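Local coordinates for putative uncharacterized protein (Trichoplax adhaerens, PDB 5OI9) that is of unknown detailed function but, as a STIL-family protein, probably takes part in centriole assembly, its N-terminal domain probably binding a partner protein, at residues E27-L32 / P270-A275; L195-P200 / E312-G317. All blocks are in the same frame, centred on the assembly; numbering follows the deposited sequence.

Interaction 1. Residues E27-L32 / P270-A275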
loop_
_atom_site.group_PDB
_atom_site.type_symbol
_atom_site.label_atom_id
_atom_site.label_comp_id
_atom_site.label_asym_id
_atom_site.label_seq_id
_atom_site.Cartn_x
_atom_site.Cartn_y
_atom_site.Cartn_z
ATOM N N GLU A 27 1.740 13.052 -16.804
ATOM C CA GLU A 27 1.810 12.980 -15.353
ATOM C C GLU A 27 2.555 11.715 -14.958
ATOM O O GLU A 27 2.419 10.674 -15.610
ATOM C CB GLU A 27 0.414 12.992 -14.713
ATOM C CG GLU A 27 -0.475 14.155 -15.138
ATOM C CD GLU A 27 -0.132 15.456 -14.435
ATOM O OE1 GLU A 27 -0.619 16.516 -14.881
ATOM O OE2 GLU A 27 0.618 15.422 -13.437
ATOM N N GLU A 28 3.350 11.812 -13.900
ATOM C CA GLU A 28 4.060 10.670 -13.342
ATOM C C GLU A 28 3.378 10.271 -12.042
ATOM O O GLU A 28 3.275 11.084 -11.117
ATOM C CB GLU A 28 5.532 10.999 -13.106
ATOM C CG GLU A 28 6.314 11.278 -14.380
ATOM C CD GLU A 28 7.708 11.809 -14.102
ATOM O OE1 GLU A 28 7.969 12.233 -12.954
ATOM O OE2 GLU A 28 8.544 11.803 -15.031
ATOM N N LEU A 29 2.914 9.029 -11.976
ATOM C CA LEU A 29 2.168 8.523 -10.834
ATOM C C LEU A 29 3.056 7.622 -9.988
ATOM O O LEU A 29 3.835 6.823 -10.519
ATOM C CB LEU A 29 0.925 7.753 -11.295
ATOM C CG LEU A 29 0.029 8.459 -12.321
ATOM C CD1 LEU A 29 -1.198 7.616 -12.654
ATOM C CD2 LEU A 29 -0.385 9.839 -11.821
ATOM N N HIS A 30 2.938 7.758 -8.669
ATOM C CA HIS A 30 3.593 6.849 -7.740
ATOM C C HIS A 30 2.886 6.927 -6.397
ATOM O O HIS A 30 2.233 7.925 -6.077
ATOM C CB HIS A 30 5.086 7.157 -7.577
ATOM C CG HIS A 30 5.816 6.143 -6.750
ATOM N ND1 HIS A 30 6.027 6.297 -5.397
ATOM C CD2 HIS A 30 6.359 4.948 -7.082
ATOM C CE1 HIS A 30 6.681 5.246 -4.932
ATOM N NE2 HIS A 30 6.893 4.412 -5.935
ATOM N N LEU A 31 3.033 5.853 -5.614
ATOM C CA LEU A 31 2.363 5.743 -4.319
ATOM C C LEU A 31 2.582 6.978 -3.452
ATOM O O LEU A 31 1.641 7.504 -2.849
ATOM C CB LEU A 31 2.858 4.497 -3.582
ATOM C CG LEU A 31 2.293 4.333 -2.170
ATOM C CD1 LEU A 31 0.841 3.901 -2.239
ATOM C CD2 LEU A 31 3.118 3.357 -1.342
ATOM N N LEU A 32 3.824 7.452 -3.375
ATOM C CA LEU A 32 4.192 8.530 -2.469
ATOM C C LEU A 32 4.353 9.865 -3.185
ATOM O O LEU A 32 5.009 10.767 -2.656
ATOM C CB LEU A 32 5.475 8.163 -1.723
ATOM C CG LEU A 32 5.418 6.845 -0.947
ATOM C CD1 LEU A 32 6.789 6.451 -0.422
ATOM C CD2 LEU A 32 4.414 6.945 0.191
ATOM N N PRO A 270 -3.095 8.045 -4.680
ATOM C CA PRO A 270 -2.280 6.819 -4.755
ATOM C C PRO A 270 -3.079 5.567 -5.083
ATOM O O PRO A 270 -2.486 4.571 -5.518
ATOM C CB PRO A 270 -1.639 6.730 -3.361
ATOM C CG PRO A 270 -2.462 7.620 -2.485
ATOM C CD PRO A 270 -3.000 8.704 -3.366
ATOM N N TYR A 271 -4.401 5.582 -4.899
ATOM C CA TYR A 271 -5.212 4.435 -5.290
ATOM C C TYR A 271 -5.172 4.208 -6.798
ATOM O O TYR A 271 -5.255 3.061 -7.251
ATOM C CB TYR A 271 -6.655 4.626 -4.821
ATOM C CG TYR A 271 -7.579 3.481 -5.176
ATOM C CD1 TYR A 271 -7.683 2.369 -4.349
ATOM C CD2 TYR A 271 -8.349 3.514 -6.332
ATOM C CE1 TYR A 271 -8.524 1.322 -4.665
ATOM C CE2 TYR A 271 -9.195 2.471 -6.654
ATOM C CZ TYR A 271 -9.278 1.376 -5.817
ATOM O OH TYR A 271 -10.120 0.335 -6.131
ATOM N N VAL A 272 -5.058 5.280 -7.586
ATOM C CA VAL A 272 -5.007 5.140 -9.039
ATOM C C VAL A 272 -3.739 4.408 -9.457
ATOM O O VAL A 272 -3.781 3.455 -10.245
ATOM C CB VAL A 272 -5.110 6.519 -9.714
ATOM C CG1 VAL A 272 -4.959 6.383 -11.222
ATOM C CG2 VAL A 272 -6.431 7.184 -9.359
ATOM N N TRP A 273 -2.592 4.853 -8.942
ATOM C CA TRP A 273 -1.336 4.152 -9.186
ATOM C C TRP A 273 -1.414 2.703 -8.722
ATOM O O TRP A 273 -0.884 1.803 -9.385
ATOM C CB TRP A 273 -0.198 4.887 -8.482
ATOM C CG TRP A 273 1.143 4.228 -8.581
ATOM C CD1 TRP A 273 2.064 4.383 -9.577
ATOM C CD2 TRP A 273 1.729 3.329 -7.630
ATOM N NE1 TRP A 273 3.182 3.629 -9.310
ATOM C CE2 TRP A 273 3.003 2.976 -8.120
ATOM C CE3 TRP A 273 1.301 2.789 -6.414
ATOM C CZ2 TRP A 273 3.852 2.106 -7.436
ATOM C CZ3 TRP A 273 2.144 1.924 -5.738
ATOM C CH2 TRP A 273 3.403 1.591 -6.251
ATOM N N SER A 274 -2.087 2.458 -7.593
ATOM C CA SER A 274 -2.210 1.097 -7.080
ATOM C C SER A 274 -2.996 0.214 -8.041
ATOM O O SER A 274 -2.649 -0.956 -8.246
ATOM C CB SER A 274 -2.871 1.114 -5.703
ATOM O OG SER A 274 -2.100 1.860 -4.774
ATOM N N ALA A 275 -4.057 0.760 -8.643
ATOM C CA ALA A 275 -4.814 -0.003 -9.630
ATOM C C ALA A 275 -3.974 -0.278 -10.872
ATOM O O ALA A 275 -4.013 -1.387 -11.419
ATOM C CB ALA A 275 -6.097 0.742 -9.992
#

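Interaction 2. Residues L195-P200 / E312-G317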
loop_
_atom_site.group_PDB
_atom_site.type_symbol
_atom_site.label_atom_id
_atom_site.label_comp_id
_atom_site.label_asym_id
_atom_site.label_seq_id
_atom_site.Cartn_x
_atom_site.Cartn_y
_atom_site.Cartn_z
ATOM N N LEU A 195 7.349 4.018 -11.888
ATOM C CA LEU A 195 6.572 5.205 -12.218
ATOM C C LEU A 195 5.618 4.889 -13.364
ATOM O O LEU A 195 6.028 4.328 -14.384
ATOM C CB LEU A 195 7.483 6.365 -12.620
ATOM C CG LEU A 195 8.406 7.004 -11.582
ATOM C CD1 LEU A 195 9.118 8.205 -12.187
ATOM C CD2 LEU A 195 7.629 7.406 -10.338
ATOM N N ILE A 196 4.353 5.257 -13.197
ATOM C CA ILE A 196 3.366 5.137 -14.264
ATOM C C ILE A 196 3.298 6.468 -15.001
ATOM O O ILE A 196 2.991 7.503 -14.401
ATOM C CB ILE A 196 1.986 4.744 -13.714
ATOM C CG1 ILE A 196 2.041 3.372 -13.036
ATOM C CG2 ILE A 196 0.948 4.754 -14.830
ATOM C CD1 ILE A 196 2.353 2.239 -13.977
ATOM N N THR A 197 3.600 6.444 -16.298
ATOM C CA THR A 197 3.416 7.614 -17.147
ATOM C C THR A 197 1.965 7.674 -17.610
ATOM O O THR A 197 1.443 6.701 -18.159
ATOM C CB THR A 197 4.349 7.555 -18.357
ATOM O OG1 THR A 197 5.700 7.367 -17.917
ATOM C CG2 THR A 197 4.256 8.838 -19.168
ATOM N N ALA A 198 1.312 8.815 -17.390
ATOM C CA ALA A 198 -0.097 8.980 -17.722
ATOM C C ALA A 198 -0.275 10.180 -18.640
ATOM O O ALA A 198 0.218 11.273 -18.344
ATOM C CB ALA A 198 -0.945 9.149 -16.458
ATOM N N VAL A 199 -0.998 9.976 -19.735
ATOM C CA VAL A 199 -1.194 10.982 -20.770
ATOM C C VAL A 199 -2.694 11.198 -20.944
ATOM O O VAL A 199 -3.417 10.237 -21.204
ATOM C CB VAL A 199 -0.560 10.568 -22.110
ATOM C CG1 VAL A 199 -1.064 11.450 -23.229
ATOM C CG2 VAL A 199 0.958 10.622 -22.022
ATOM N N PRO A 200 -3.197 12.425 -20.823
ATOM C CA PRO A 200 -4.619 12.662 -21.101
ATOM C C PRO A 200 -4.911 12.487 -22.584
ATOM O O PRO A 200 -4.158 12.957 -23.441
ATOM C CB PRO A 200 -4.838 14.116 -20.655
ATOM C CG PRO A 200 -3.577 14.532 -19.946
ATOM C CD PRO A 200 -2.485 13.667 -20.487
ATOM N N GLU A 312 -4.110 7.509 -21.166
ATOM C CA GLU A 312 -3.296 6.384 -21.608
ATOM C C GLU A 312 -2.108 6.255 -20.664
ATOM O O GLU A 312 -1.288 7.175 -20.561
ATOM C CB GLU A 312 -2.814 6.556 -23.048
ATOM C CG GLU A 312 -1.925 5.403 -23.511
ATOM C CD GLU A 312 -1.666 5.409 -25.008
ATOM O OE1 GLU A 312 -0.519 5.686 -25.416
ATOM O OE2 GLU A 312 -2.610 5.134 -25.775
ATOM N N CYS A 313 -2.019 5.121 -19.978
ATOM C CA CYS A 313 -0.971 4.871 -19.000
ATOM C C CYS A 313 0.041 3.887 -19.564
ATOM O O CYS A 313 -0.320 2.953 -20.287
ATOM C CB CYS A 313 -1.555 4.325 -17.697
ATOM S SG CYS A 313 -2.881 5.330 -17.010
ATOM N N SER A 314 1.310 4.093 -19.224
ATOM C CA SER A 314 2.374 3.223 -19.694
ATOM C C SER A 314 3.437 3.082 -18.619
ATOM O O SER A 314 3.597 3.949 -17.756
ATOM C CB SER A 314 3.011 3.753 -20.986
ATOM O OG SER A 314 3.716 4.958 -20.746
ATOM N N PHE A 315 4.159 1.967 -18.678
ATOM C CA PHE A 315 5.339 1.757 -17.857
ATOM C C PHE A 315 6.367 0.997 -18.674
ATOM O O PHE A 315 6.023 0.055 -19.395
ATOM C CB PHE A 315 5.029 0.984 -16.574
ATOM C CG PHE A 315 6.255 0.600 -15.803
ATOM C CD1 PHE A 315 7.089 1.575 -15.280
ATOM C CD2 PHE A 315 6.589 -0.730 -15.619
ATOM C CE1 PHE A 315 8.229 1.232 -14.577
ATOM C CE2 PHE A 315 7.726 -1.081 -14.914
ATOM C CZ PHE A 315 8.548 -0.099 -14.394
ATOM N N SER A 316 7.629 1.403 -18.551
ATOM C CA SER A 316 8.688 0.805 -19.350
ATOM C C SER A 316 9.985 0.558 -18.594
ATOM O O SER A 316 10.905 -0.024 -19.177
ATOM C CB SER A 316 8.981 1.691 -20.565
ATOM O OG SER A 316 9.440 2.971 -20.164
ATOM N N GLY A 317 10.097 0.965 -17.329
ATOM C CA GLY A 317 11.325 0.825 -16.571
ATOM C C GLY A 317 11.544 -0.570 -16.027
ATOM O O GLY A 317 11.101 -1.570 -16.605
HETATM O O HOH W 1 1.243 6.849 -21.421
#

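Interaction 1. Residues E27-L32 / P270-A275
Trp273 lays one face of its indole against the backbone of His30 and Leu31 in a buried apolar contact, where the chain leaves edge strand 27-29 and passes the start of helix 270-281. The indole leaves the helix with CG anti to the backbone N (chi1 176°), which carries both rings out to the chain opposite. One face of the indole takes the backbone: His30 CA sits 3.5 Å from the centroid of the Trp273 five-membered ring in a CH-pi contact, and the amide Leu31 N lies over the same face. Farther along, Leu31 CB closes on Trp273 CZ3 at 3.4 Å. At the other end, Leu29 CB meets Trp273 CD1 at 4.0 Å. The imidazole of His30 runs alongside the indole with the planes at 53°; its CD2 comes to 3.8 Å from Trp273 CZ2.

Leu32 N donates to His30 ND1 at 3.2 Å, while His30 NE2 bonds to Pro192 O, so both ring nitrogens are used, which probably limits turning of the imidazole, although Leu32 N comes in tilted 34° from its plane. Trp273 NE1 is spent on Ala194 O. With an alanine in place of Trp273, the Ala194 carbonyl would probably lose its indole donor and the backbone at His30 and Leu31 the ring it rests on.

Smaller contacts extend the interface: Leu29 CD1 reaches Val272 CG1 at 4.2 Å, and the Leu31 side chain crosses Pro270 at about a right angle, CD1 meeting Pro270 CB at 3.9 Å. Helix 270-281 links the neighbouring parallel strands 256-264 and 296-302, so this is the helix of a beta-alpha-beta crossover packed beside the end of an edge strand of the same mixed sheet.

Interaction 2. Residues L195-P200 / E312-G317
In Ile196 chi1 and chi2 are both near -60°, which brings CD1 round to Phe315 CB at 3.9 Å; Phe315 has CG anti to its backbone N (chi1 172°), and the two side chains cross at about a right angle. They lie next to the antiparallel strand pair 196-200 with 309-314, inside the mixed sheet of the STIL N-terminal domain. The Phe315 ring presents its edge to the backbone, CD1 lying 3.1 Å from Leu195 O. The second branch of Ile196, CG2, drops onto Cys313 CB at 3.8 Å, and the Ile196 side chain also packs on Trp273 and Leu280 of helix 270-281.

Thr197 and Ser314 form a hydrogen-bonded pair, each amide donating to the other's carbonyl, and Val199 and Glu312 do the same, two residues farther along strand 196-200; the bond from Glu312 N to Val199 O is fairly straight at 161°. Between them Ala198 and Cys313 are a non-hydrogen-bonded pair, their CA atoms 4.4 Å apart. Ala198 CB and Cys313 SG share the face that carries the buried side chains, while Thr197, Ser314, Val199 and Glu312 stand on the other, partly exposed one. There the Glu312 chain leads away from strand 196-200, and its OE2 takes bonds from Ser20 OG and Trp18 NE1.

Thr197 O is a busy acceptor: besides Ser314 N it meets Cys313 CA in a CA-H...O contact of 3.1 Å. A water donates to it at 3.3 Å and to Glu312 O at 2.7 Å, and bonds to Ser314 OG at 3.2 Å.

In the fold
Interactions 1 and 2 meet at strand 196-200, which sits between strand 27-29 and strand 309-314 in one mixed sheet. Probable backbone bonds from Ala198 N to Glu27 O and from Leu29 N to Ile196 O join the two contacts directly, and His30 CB packs on Leu195 CD2; the helix of interaction 1 also covers part of interaction 2. Their chemistry follows their place. Interaction 1 is wholly buried and rests on side-chain packing, an indole face against backbone. Interaction 2 is partly buried and rests on paired backbone bonds, with buried Ala198 and Cys313 on one face and, on the partly exposed other, a water and Glu312.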